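Side-chain contacts in WZI (Escherichia coli, PDB 2YNK), which is an outer-membrane beta-barrel lectin that binds carbohydrate and takes part in the assembly of the group 1 capsule: residues S63-A67 with D68-T72; N101-E105 with W106-H110; A135-W139 with N140-S144. One frame throughout, in Å; residues are numbered along the deposited sequence.

Interaction 1. Residues S63-A67 with D68-T72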
loop_
_atom_site.group_PDB
_atom_site.type_symbol
_atom_site.label_atom_id
_atom_site.label_comp_id
_atom_site.label_asym_id
_atom_site.label_seq_id
_atom_site.Cartn_x
_atom_site.Cartn_y
_atom_site.Cartn_z
ATOM N N SER A 63 6.563 -2.853 18.021
ATOM C CA SER A 63 5.998 -3.238 19.320
ATOM C C SER A 63 4.566 -2.769 19.448
ATOM O O SER A 63 3.729 -3.484 19.977
ATOM C CB SER A 63 6.801 -2.652 20.476
ATOM O OG SER A 63 7.997 -3.373 20.661
ATOM N N ALA A 64 4.299 -1.552 18.993
ATOM C CA ALA A 64 2.942 -1.011 18.992
ATOM C C ALA A 64 2.030 -1.853 18.088
ATOM O O ALA A 64 1.011 -2.371 18.524
ATOM C CB ALA A 64 2.957 0.441 18.529
ATOM N N LEU A 65 2.443 -2.004 16.839
ATOM C CA LEU A 65 1.688 -2.751 15.844
ATOM C C LEU A 65 1.369 -4.175 16.289
ATOM O O LEU A 65 0.230 -4.643 16.133
ATOM C CB LEU A 65 2.468 -2.789 14.522
ATOM C CG LEU A 65 2.507 -1.459 13.771
ATOM C CD1 LEU A 65 3.496 -1.483 12.615
ATOM C CD2 LEU A 65 1.106 -1.138 13.280
ATOM N N LYS A 66 2.365 -4.857 16.848
ATOM C CA LYS A 66 2.216 -6.268 17.192
ATOM C C LYS A 66 1.984 -6.532 18.684
ATOM O O LYS A 66 2.143 -7.662 19.142
ATOM C CB LYS A 66 3.422 -7.053 16.686
ATOM C CG LYS A 66 3.542 -7.055 15.175
ATOM C CD LYS A 66 4.459 -8.157 14.697
ATOM C CE LYS A 66 4.294 -8.414 13.218
ATOM N NZ LYS A 66 3.141 -9.321 12.929
ATOM N N ALA A 67 1.576 -5.504 19.426
ATOM C CA ALA A 67 1.209 -5.650 20.840
ATOM C C ALA A 67 0.215 -6.788 21.061
ATOM O O ALA A 67 -0.636 -7.049 20.215
ATOM C CB ALA A 67 0.622 -4.348 21.364
ATOM N N ASP A 68 0.319 -7.449 22.211
ATOM C CA ASP A 68 -0.528 -8.607 22.531
ATOM C C ASP A 68 -1.990 -8.374 22.196
ATOM O O ASP A 68 -2.648 -9.233 21.612
ATOM C CB ASP A 68 -0.416 -8.963 24.023
ATOM C CG ASP A 68 0.905 -9.624 24.377
ATOM O OD1 ASP A 68 1.601 -10.107 23.465
ATOM O OD2 ASP A 68 1.243 -9.667 25.580
ATOM N N PHE A 69 -2.491 -7.214 22.592
ATOM C CA PHE A 69 -3.874 -6.845 22.344
ATOM C C PHE A 69 -3.900 -5.383 21.917
ATOM O O PHE A 69 -3.213 -4.551 22.505
ATOM C CB PHE A 69 -4.717 -7.093 23.594
ATOM C CG PHE A 69 -6.145 -6.652 23.462
ATOM C CD1 PHE A 69 -6.943 -7.132 22.427
ATOM C CD2 PHE A 69 -6.702 -5.763 24.377
ATOM C CE1 PHE A 69 -8.266 -6.727 22.300
ATOM C CE2 PHE A 69 -8.026 -5.357 24.256
ATOM C CZ PHE A 69 -8.808 -5.840 23.217
ATOM N N ARG A 70 -4.666 -5.078 20.871
ATOM C CA ARG A 70 -4.661 -3.740 20.297
ATOM C C ARG A 70 -6.053 -3.272 19.895
ATOM O O ARG A 70 -6.742 -3.931 19.114
ATOM C CB ARG A 70 -3.731 -3.704 19.097
ATOM C CG ARG A 70 -3.262 -2.302 18.759
ATOM C CD ARG A 70 -1.998 -2.312 17.916
ATOM N NE ARG A 70 -2.228 -1.898 16.537
ATOM C CZ ARG A 70 -2.109 -0.651 16.085
ATOM N NH1 ARG A 70 -1.769 0.351 16.895
ATOM N NH2 ARG A 70 -2.332 -0.399 14.803
ATOM N N VAL A 71 -6.467 -2.139 20.446
ATOM C CA VAL A 71 -7.743 -1.550 20.101
ATOM C C VAL A 71 -7.503 -0.359 19.195
ATOM O O VAL A 71 -6.680 0.501 19.510
ATOM C CB VAL A 71 -8.510 -1.082 21.345
ATOM C CG1 VAL A 71 -9.763 -0.333 20.922
ATOM C CG2 VAL A 71 -8.866 -2.269 22.229
ATOM N N THR A 72 -8.216 -0.317 18.074
ATOM C CA THR A 72 -8.113 0.795 17.133
ATOM C C THR A 72 -9.495 1.349 16.819
ATOM O O THR A 72 -10.503 0.633 16.887
ATOM C CB THR A 72 -7.415 0.395 15.816
ATOM O OG1 THR A 72 -8.193 -0.595 15.130
ATOM C CG2 THR A 72 -5.993 -0.136 16.088
#
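R70 folds back from the start of its strand and lays its side chain along the last helical residues, A64 and L65. Its nearest partners are backbone carbonyls: R70 CD lies 3.1 Å from A64 O and 3.7 Å from L65 O, so the aliphatic part of the arginine sits against the carbonyls at the helix end. CG of R70 stands anti to the backbone N (chi1 -159°), and a bend at chi3 (109°) turns the guanidinium to run beside L65, both side chains pointing the same way. L65 CD2 comes over one face of the guanidinium, 3.8 Å from R70 NH2, while T72 CG2 lies over the centre of the other face, 3.8 Å above its plane. The contact sits at the junction between helix 49-65 and strand 69-76, the first strand of the barrel: the helix ends at L65, K66 is the first residue to leave helical geometry, and a weak A67 N to A64 O backbone bond, 3.3 Å long, rounds off the end. No hydrogen bond joins the two segments, and the A67 methyl meets mostly backbone. Beyond the arginine the contact is looser: D68 and F69 turn away from the helix end, D68 OD2 to the backbone N of L456 and F69 against L456. K66 also points off, its NZ bonded to L3 O; the guanidinium of R70 has a long, weak ion pair with E451.

Interaction 2. Residues N101-E105 with W106-H110. With D12 (dodecane), chain D; OCT (N-octane), chain L.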
loop_
_atom_site.group_PDB
_atom_site.type_symbol
_atom_site.label_atom_id
_atom_site.label_comp_id
_atom_site.label_asym_id
_atom_site.label_seq_id
_atom_site.Cartn_x
_atom_site.Cartn_y
_atom_site.Cartn_z
ATOM N N ASN A 101 -2.782 -10.468 19.022
ATOM C CA ASN A 101 -1.529 -10.739 18.308
ATOM C C ASN A 101 -0.646 -11.728 19.025
ATOM O O ASN A 101 -0.503 -11.671 20.234
ATOM C CB ASN A 101 -0.711 -9.463 18.166
ATOM C CG ASN A 101 -1.194 -8.585 17.044
ATOM O OD1 ASN A 101 -1.460 -9.065 15.946
ATOM N ND2 ASN A 101 -1.287 -7.286 17.306
ATOM N N ASN A 102 -0.033 -12.620 18.263
ATOM C CA ASN A 102 0.995 -13.491 18.790
ATOM C C ASN A 102 1.901 -14.019 17.696
ATOM O O ASN A 102 1.434 -14.561 16.694
ATOM C CB ASN A 102 0.389 -14.662 19.540
ATOM C CG ASN A 102 1.394 -15.332 20.443
ATOM O OD1 ASN A 102 1.999 -16.344 20.086
ATOM N ND2 ASN A 102 1.611 -14.739 21.604
ATOM N N SER A 103 3.205 -13.873 17.895
ATOM C CA SER A 103 4.159 -14.295 16.887
ATOM C C SER A 103 5.443 -14.752 17.523
ATOM O O SER A 103 5.776 -14.322 18.626
ATOM C CB SER A 103 4.453 -13.138 15.947
ATOM O OG SER A 103 4.942 -12.035 16.680
ATOM N N GLY A 104 6.156 -15.623 16.815
ATOM C CA GLY A 104 7.489 -16.043 17.211
ATOM C C GLY A 104 8.395 -16.370 16.037
ATOM O O GLY A 104 8.084 -16.076 14.885
ATOM N N GLU A 105 9.533 -16.977 16.353
ATOM C CA GLU A 105 10.509 -17.430 15.364
ATOM C C GLU A 105 9.865 -17.929 14.052
ATOM O O GLU A 105 10.268 -17.512 12.968
ATOM C CB GLU A 105 11.388 -18.518 16.007
ATOM C CG GLU A 105 12.214 -19.374 15.050
ATOM C CD GLU A 105 13.182 -18.567 14.215
ATOM O OE1 GLU A 105 13.654 -17.521 14.707
ATOM O OE2 GLU A 105 13.473 -18.982 13.070
ATOM N N TRP A 106 8.864 -18.800 14.150
ATOM C CA TRP A 106 8.283 -19.422 12.959
ATOM C C TRP A 106 6.796 -19.207 12.797
ATOM O O TRP A 106 6.168 -19.908 12.006
ATOM C CB TRP A 106 8.594 -20.921 12.943
ATOM C CG TRP A 106 8.069 -21.656 14.151
ATOM C CD1 TRP A 106 8.707 -21.832 15.369
ATOM C CD2 TRP A 106 6.768 -22.326 14.309
ATOM N NE1 TRP A 106 7.924 -22.543 16.238
ATOM C CE2 TRP A 106 6.752 -22.871 15.668
ATOM C CE3 TRP A 106 5.662 -22.527 13.490
ATOM C CZ2 TRP A 106 5.671 -23.576 16.165
ATOM C CZ3 TRP A 106 4.572 -23.240 14.005
ATOM C CH2 TRP A 106 4.579 -23.750 15.312
ATOM N N TRP A 107 6.216 -18.235 13.503
ATOM C CA TRP A 107 4.775 -18.015 13.422
ATOM C C TRP A 107 4.344 -16.595 13.655
ATOM O O TRP A 107 5.008 -15.849 14.368
ATOM C CB TRP A 107 4.043 -18.941 14.385
ATOM C CG TRP A 107 4.068 -18.518 15.827
ATOM C CD1 TRP A 107 3.115 -17.773 16.504
ATOM C CD2 TRP A 107 5.084 -18.829 16.828
ATOM N NE1 TRP A 107 3.466 -17.593 17.815
ATOM C CE2 TRP A 107 4.636 -18.203 18.076
ATOM C CE3 TRP A 107 6.284 -19.535 16.820
ATOM C CZ2 TRP A 107 5.376 -18.294 19.252
ATOM C CZ3 TRP A 107 7.015 -19.624 18.007
ATOM C CH2 TRP A 107 6.569 -19.017 19.195
ATOM N N ASP A 108 3.206 -16.225 13.061
ATOM C CA ASP A 108 2.617 -14.898 13.229
ATOM C C ASP A 108 1.104 -15.051 13.186
ATOM O O ASP A 108 0.548 -15.503 12.179
ATOM C CB ASP A 108 3.079 -13.983 12.096
ATOM C CG ASP A 108 2.730 -12.511 12.318
ATOM O OD1 ASP A 108 2.200 -12.143 13.392
ATOM O OD2 ASP A 108 3.011 -11.709 11.391
ATOM N N VAL A 109 0.437 -14.684 14.274
ATOM C CA VAL A 109 -1.015 -14.751 14.335
ATOM C C VAL A 109 -1.590 -13.395 14.703
ATOM O O VAL A 109 -1.235 -12.830 15.736
ATOM C CB VAL A 109 -1.481 -15.795 15.354
ATOM C CG1 VAL A 109 -2.969 -15.643 15.623
ATOM C CG2 VAL A 109 -1.167 -17.185 14.836
ATOM N N HIS A 110 -2.487 -12.898 13.850
ATOM C CA HIS A 110 -3.151 -11.611 14.034
ATOM C C HIS A 110 -4.637 -11.820 13.878
ATOM O O HIS A 110 -5.145 -11.906 12.757
ATOM C CB HIS A 110 -2.615 -10.624 12.999
ATOM C CG HIS A 110 -3.185 -9.227 13.116
ATOM N ND1 HIS A 110 -2.760 -8.345 14.035
ATOM C CD2 HIS A 110 -4.150 -8.571 12.364
ATOM C CE1 HIS A 110 -3.429 -7.192 13.893
ATOM N NE2 HIS A 110 -4.281 -7.331 12.869
HETATM C C1 D12 D . 2.728 -21.158 19.686
HETATM C C2 D12 D . 2.556 -21.602 18.243
HETATM C C3 D12 D . 1.316 -20.988 17.572
HETATM C C4 D12 D . 1.311 -21.228 16.055
HETATM C C5 D12 D . -0.053 -20.967 15.400
HETATM C C6 D12 D . 0.063 -20.761 13.883
HETATM C C7 D12 D . -1.054 -21.445 13.094
HETATM C C8 D12 D . -1.552 -20.641 11.884
HETATM C C9 D12 D . -0.835 -21.012 10.583
HETATM C C10 D12 D . -1.676 -20.745 9.331
HETATM C C11 D12 D . -0.792 -20.538 8.097
HETATM C C12 D12 D . -1.411 -21.068 6.817
HETATM C C1 OCT L . 9.986 -25.296 13.622
HETATM C C2 OCT L . 9.434 -25.573 12.237
HETATM C C3 OCT L . 7.933 -25.284 12.140
HETATM C C4 OCT L . 7.362 -25.593 10.752
HETATM C C5 OCT L . 5.858 -25.319 10.676
HETATM C C6 OCT L . 5.240 -25.813 9.363
HETATM C C7 OCT L . 3.714 -25.887 9.430
HETATM C C8 OCT L . 3.086 -25.950 8.048
#
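N102 OD1 takes the indole N-H of W107 on a diagonal across the strands, NE1 to OD1 3.0 Å and nearly straight at 168°; the oxygen lies in the plane of the ring, at its edge, with the amide turned 23° from it. N101 and H110 face each other as a non-hydrogen-bonded pair, their side chains alongside and almost coplanar; the modelled bond from H110 ND1 to N101 OD1 is too short to be trusted in detail. Backbone bonds bind the same strands: N102 with V109 in both directions, and G104 N to W107 O at 2.7 Å. These pairs form the end of the antiparallel hairpin of strands 95-104 and 107-116, closed by a type I turn from G104 to W107. There the W107 ring lies flat on the chain: G104 CA stands on the normal of its six-membered ring, 3.4 Å from the centroid, a CH-pi contact. CG of W107 sits between the backbone N and the carbonyl carbon (chi1 78°), which folds the indole back across G104. Dodecane passes over its opposite face, with C3 3.8 Å from W107 CD1, and runs on to V109 CG2; both residues line this pocket, consistent with a membrane-facing surface. W106 has octane C3 over one face and the edge of W107 over the other.

Interaction 3. Residues A135-W139 with N140-S144. With OCT (N-octane), chain M.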
loop_
_atom_site.group_PDB
_atom_site.type_symbol
_atom_site.label_atom_id
_atom_site.label_comp_id
_atom_site.label_asym_id
_atom_site.label_seq_id
_atom_site.Cartn_x
_atom_site.Cartn_y
_atom_site.Cartn_z
ATOM N N ALA A 135 0.196 -16.869 10.013
ATOM C CA ALA A 135 1.293 -17.267 9.126
ATOM C C ALA A 135 2.278 -18.160 9.837
ATOM O O ALA A 135 2.434 -18.085 11.057
ATOM C CB ALA A 135 2.004 -16.053 8.560
ATOM N N VAL A 136 2.935 -19.013 9.057
ATOM C CA VAL A 136 4.031 -19.839 9.544
ATOM C C VAL A 136 5.267 -19.686 8.658
ATOM O O VAL A 136 5.149 -19.394 7.465
ATOM C CB VAL A 136 3.649 -21.331 9.600
ATOM C CG1 VAL A 136 2.611 -21.571 10.680
ATOM C CG2 VAL A 136 3.183 -21.830 8.239
ATOM N N LYS A 137 6.447 -19.896 9.250
ATOM C CA LYS A 137 7.712 -19.814 8.513
ATOM C C LYS A 137 8.377 -21.174 8.351
ATOM O O LYS A 137 8.515 -21.921 9.312
ATOM C CB LYS A 137 8.681 -18.881 9.224
ATOM C CG LYS A 137 9.888 -18.508 8.382
ATOM C CD LYS A 137 10.701 -17.396 9.023
ATOM C CE LYS A 137 11.591 -17.921 10.131
ATOM N NZ LYS A 137 12.080 -16.794 10.956
ATOM N N PHE A 138 8.791 -21.489 7.128
ATOM C CA PHE A 138 9.640 -22.651 6.872
ATOM C C PHE A 138 10.620 -22.351 5.737
ATOM O O PHE A 138 10.261 -21.693 4.760
ATOM C CB PHE A 138 8.796 -23.888 6.559
ATOM C CG PHE A 138 7.798 -23.694 5.449
ATOM C CD1 PHE A 138 8.154 -23.916 4.129
ATOM C CD2 PHE A 138 6.495 -23.320 5.728
ATOM C CE1 PHE A 138 7.237 -23.749 3.104
ATOM C CE2 PHE A 138 5.571 -23.152 4.708
ATOM C CZ PHE A 138 5.943 -23.366 3.394
ATOM N N TRP A 139 11.855 -22.825 5.878
ATOM C CA TRP A 139 12.916 -22.580 4.894
ATOM C C TRP A 139 12.966 -21.146 4.434
ATOM O O TRP A 139 13.039 -20.878 3.238
ATOM C CB TRP A 139 12.768 -23.501 3.680
ATOM C CG TRP A 139 12.678 -24.976 4.004
ATOM C CD1 TRP A 139 13.468 -25.707 4.892
ATOM C CD2 TRP A 139 11.749 -25.962 3.422
ATOM N NE1 TRP A 139 13.094 -27.030 4.910
ATOM C CE2 TRP A 139 12.071 -27.250 4.049
ATOM C CE3 TRP A 139 10.726 -25.908 2.483
ATOM C CZ2 TRP A 139 11.377 -28.416 3.735
ATOM C CZ3 TRP A 139 10.037 -27.088 2.172
ATOM C CH2 TRP A 139 10.356 -28.312 2.783
ATOM N N ASN A 140 12.908 -20.210 5.377
ATOM C CA ASN A 140 12.944 -18.771 5.069
ATOM C C ASN A 140 11.728 -18.225 4.266
ATOM O O ASN A 140 11.745 -17.079 3.799
ATOM C CB ASN A 140 14.253 -18.401 4.356
ATOM C CG ASN A 140 14.591 -16.926 4.493
ATOM O OD1 ASN A 140 14.481 -16.365 5.580
ATOM N ND2 ASN A 140 14.983 -16.286 3.385
ATOM N N GLN A 141 10.679 -19.034 4.120
ATOM C CA GLN A 141 9.463 -18.590 3.446
ATOM C C GLN A 141 8.334 -18.422 4.450
ATOM O O GLN A 141 8.150 -19.254 5.338
ATOM C CB GLN A 141 9.045 -19.556 2.329
ATOM C CG GLN A 141 10.176 -20.044 1.436
ATOM C CD GLN A 141 11.161 -18.950 1.056
ATOM O OE1 GLN A 141 10.772 -17.887 0.575
ATOM N NE2 GLN A 141 12.447 -19.209 1.270
ATOM N N TRP A 142 7.597 -17.328 4.306
ATOM C CA TRP A 142 6.380 -17.097 5.076
ATOM C C TRP A 142 5.153 -17.504 4.288
ATOM O O TRP A 142 4.918 -16.994 3.189
ATOM C CB TRP A 142 6.263 -15.627 5.424
ATOM C CG TRP A 142 6.994 -15.231 6.666
ATOM C CD1 TRP A 142 8.102 -14.402 6.772
ATOM C CD2 TRP A 142 6.666 -15.615 8.036
ATOM N NE1 TRP A 142 8.469 -14.250 8.085
ATOM C CE2 TRP A 142 7.655 -14.961 8.893
ATOM C CE3 TRP A 142 5.691 -16.405 8.616
ATOM C CZ2 TRP A 142 7.646 -15.111 10.265
ATOM C CZ3 TRP A 142 5.695 -16.555 10.004
ATOM C CH2 TRP A 142 6.650 -15.915 10.809
ATOM N N LEU A 143 4.374 -18.427 4.847
ATOM C CA LEU A 143 3.108 -18.837 4.259
ATOM C C LEU A 143 1.989 -18.298 5.120
ATOM O O LEU A 143 1.983 -18.502 6.333
ATOM C CB LEU A 143 3.005 -20.359 4.175
ATOM C CG LEU A 143 1.719 -20.904 3.527
ATOM C CD1 LEU A 143 1.462 -20.276 2.161
ATOM C CD2 LEU A 143 1.787 -22.423 3.426
ATOM N N SER A 144 1.032 -17.629 4.485
ATOM C CA SER A 144 -0.003 -16.904 5.203
ATOM C C SER A 144 -1.424 -17.217 4.714
ATOM O O SER A 144 -1.643 -17.414 3.524
ATOM C CB SER A 144 0.256 -15.423 5.023
ATOM O OG SER A 144 -0.705 -14.690 5.742
HETATM C C1 OCT M . 11.492 -26.986 8.541
HETATM C C2 OCT M . 10.552 -28.029 7.972
HETATM C C3 OCT M . 9.144 -27.472 7.720
HETATM C C4 OCT M . 8.605 -27.836 6.332
HETATM C C5 OCT M . 7.097 -27.599 6.216
HETATM C C6 OCT M . 6.574 -27.730 4.781
HETATM C C7 OCT M . 5.193 -27.078 4.626
HETATM C C8 OCT M . 4.491 -27.491 3.345
#
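A tight beta hairpin, strands 127-138 and 141-145 of the barrel wall, turns here through a type I' turn from F138 to Q141, with W139 and N140 at its corners in left-handed backbone conformations. Paired backbone bonds tie V136 to L143 and F138 to Q141; L143 N meets V136 O at 2.9 Å and 171°. Q141 adds a side-chain bond across the turn: bent at chi2 (-42°), it curls back so that NE2 reaches W139 O, a bent bond with the oxygen out of the Q141 amide plane, while OE1 is taken by Y195 OH. On the face of K137 and W142, the lysine stem crosses the indole: K137 CB sits 3.7 Å from the centroid of the six-membered ring, 4° off its normal, a CH-pi contact. A135 CB touches W142 CE3 at 3.7 Å, and W142 NE1 is bonded to E35 OE1. On the other face, beyond Q141, apolar groups gather. F138 CE2 meets L143 CB at 3.8 Å, and octane C7 stands over the centre of the phenyl ring; further along, octane C4 lies over the W139 indole, 3.8 Å from CZ2. V136 and L143 also line a dodecane site, consistent with a lipid-facing surface. Strand 107-116 and the turn before it flank the hairpin, K137 NZ reaching E105 O, and strand 170-176 borders it beyond, where L143 packs on M174 and W142 bonds through its backbone to Q175.

How the interactions relate
The three contacts follow one another along the chain and across the barrel sheet, each at its strands' ends. Interactions 1 and 2 lie about 13 Å apart, centre to centre, and touch: K66 NZ salt-bridges D108 OD2, and D68 O probably bonds to N101 N between neighbouring strands 69-76 and 95-104. Interactions 2 and 3, about 11 Å apart, meet where strands 107-116 and 127-138 run side by side, D108 O and, from the turn, W106 O probably bonding to A135 N and K137 N. Interactions 1 and 3, about 22 Å apart, do not touch. The series leads from the helix preceding the barrel through its first five strands, with aromatic side chains against bound alkanes at both hairpin turns, consistent with a membrane-facing wall.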